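Local coordinates for protein PAN2-PAN3 deadenylation complex catalytic subunit pan2 (Neurospora crassa, PDB 4CZW) that serves as the catalytic subunit of the Pan2-Pan3 deadenylation complex, shortening mRNA poly(A) tails exonucleolytically and releasing 5'-AMP, at residues Lys594-Ile597 / Gln598-Thr601. Numbering follows the deposited sequence.
Sequences KEDI and QQNT
Gln599 folds its side chain back over Asp596, three residues earlier in the same loop. With its CG anti to the carbonyl carbon (chi1 -62°) and the chain extended beyond, the amide carbon CD of Gln599 comes to lie 3.2 Å from O of Asp596. The contact is van der Waals, without a hydrogen bond between the two residues: OE1 of Gln599 is 3.3 Å from O of Asp596, an acceptor pair that cannot bond, while NE2 of Gln599 is 3.7 Å from CB of Asp596. Nearer the backbone, CG of Gln599 lies 3.4 Å from OD2 of Asp596. The carboxylate and amide planes are turned 72° apart, so these two flat groups do not stack. The carboxylate reaches forward because its CG is anti to the backbone N (chi1 -172°); OD1 of Asp596 lies nearest N of Gln598, at 3.5 Å, too loosely placed to count as bonded. Ile597 turns its side chain away from 598-601 onto Leu585 and Ala589, and Gln598 rests on Ala586. The side chain of Ile597 is about 5 Å from that of Asp607, a probable catalytic metal ligand. The exposed turn lies in the exonuclease-domain loop joining helix 585-592 to helix 604-623, its inner side packed on the first.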
loop_
_atom_site.group_PDB
_atom_site.type_symbol
_atom_site.label_atom_id
_atom_site.label_comp_id
_atom_site.label_asym_id
_atom_site.label_seq_id
_atom_site.Cartn_x
_atom_site.Cartn_y
_atom_site.Cartn_z
ATOM N N LYS A 594 11.413 8.994 41.049
ATOM C CA LYS A 594 12.573 9.678 41.619
ATOM C C LYS A 594 13.855 9.332 40.866
ATOM O O LYS A 594 14.883 9.037 41.476
ATOM C CB LYS A 594 12.735 9.336 43.105
ATOM C CG LYS A 594 11.805 10.100 44.033
ATOM C CD LYS A 594 10.780 9.181 44.674
ATOM C CE LYS A 594 10.025 9.890 45.786
ATOM N NZ LYS A 594 8.962 9.029 46.377
ATOM N N GLU A 595 13.789 9.371 39.539
ATOM C CA GLU A 595 14.937 9.034 38.706
ATOM C C GLU A 595 15.311 10.170 37.759
ATOM O O GLU A 595 14.446 10.896 37.269
ATOM C CB GLU A 595 14.659 7.766 37.895
ATOM C CG GLU A 595 14.399 6.524 38.730
ATOM C CD GLU A 595 14.214 5.283 37.878
ATOM O OE1 GLU A 595 14.528 5.339 36.669
ATOM O OE2 GLU A 595 13.753 4.254 38.413
ATOM N N ASP A 596 16.607 10.315 37.506
ATOM C CA ASP A 596 17.089 11.248 36.496
ATOM C C ASP A 596 17.512 10.462 35.261
ATOM O O ASP A 596 18.573 9.839 35.242
ATOM C CB ASP A 596 18.249 12.085 37.032
ATOM C CG ASP A 596 18.648 13.202 36.087
ATOM O OD1 ASP A 596 17.860 13.519 35.170
ATOM O OD2 ASP A 596 19.744 13.771 36.268
ATOM N N ILE A 597 16.672 10.492 34.232
ATOM C CA ILE A 597 16.895 9.672 33.046
ATOM C C ILE A 597 17.518 10.461 31.895
ATOM O O ILE A 597 17.577 9.979 30.765
ATOM C CB ILE A 597 15.577 9.032 32.561
ATOM C CG1 ILE A 597 14.622 10.101 32.027
ATOM C CG2 ILE A 597 14.923 8.248 33.688
ATOM C CD1 ILE A 597 13.333 9.543 31.475
ATOM N N GLN A 598 17.988 11.668 32.190
ATOM C CA GLN A 598 18.599 12.518 31.173
ATOM C C GLN A 598 20.103 12.662 31.383
ATOM O O GLN A 598 20.754 13.456 30.704
ATOM C CB GLN A 598 17.941 13.898 31.166
ATOM C CG GLN A 598 16.490 13.898 30.729
ATOM C CD GLN A 598 15.882 15.283 30.761
ATOM O OE1 GLN A 598 16.256 16.117 31.584
ATOM N NE2 GLN A 598 14.946 15.540 29.855
ATOM N N GLN A 599 20.640 11.895 32.328
ATOM C CA GLN A 599 22.065 11.928 32.650
ATOM C C GLN A 599 22.929 11.638 31.425
ATOM O O GLN A 599 23.666 12.503 30.956
ATOM C CB GLN A 599 22.373 10.928 33.766
ATOM C CG GLN A 599 21.649 11.229 35.072
ATOM C CD GLN A 599 21.622 10.040 36.010
ATOM O OE1 GLN A 599 21.762 8.894 35.583
ATOM N NE2 GLN A 599 21.437 10.308 37.297
ATOM N N ASN A 600 22.833 10.417 30.912
ATOM C CA ASN A 600 23.508 10.060 29.670
ATOM C C ASN A 600 22.618 10.351 28.470
ATOM O O ASN A 600 21.457 10.733 28.628
ATOM C CB ASN A 600 23.912 8.585 29.676
ATOM C CG ASN A 600 25.117 8.313 30.555
ATOM O OD1 ASN A 600 26.020 9.143 30.665
ATOM N ND2 ASN A 600 25.138 7.143 31.184
ATOM N N THR A 601 23.165 10.178 27.270
ATOM C CA THR A 601 22.386 10.344 26.051
ATOM C C THR A 601 21.259 9.316 26.016
ATOM O O THR A 601 21.377 8.236 26.596
ATOM C CB THR A 601 23.259 10.203 24.792
ATOM O OG1 THR A 601 23.959 8.954 24.830
ATOM C CG2 THR A 601 24.268 11.341 24.716
#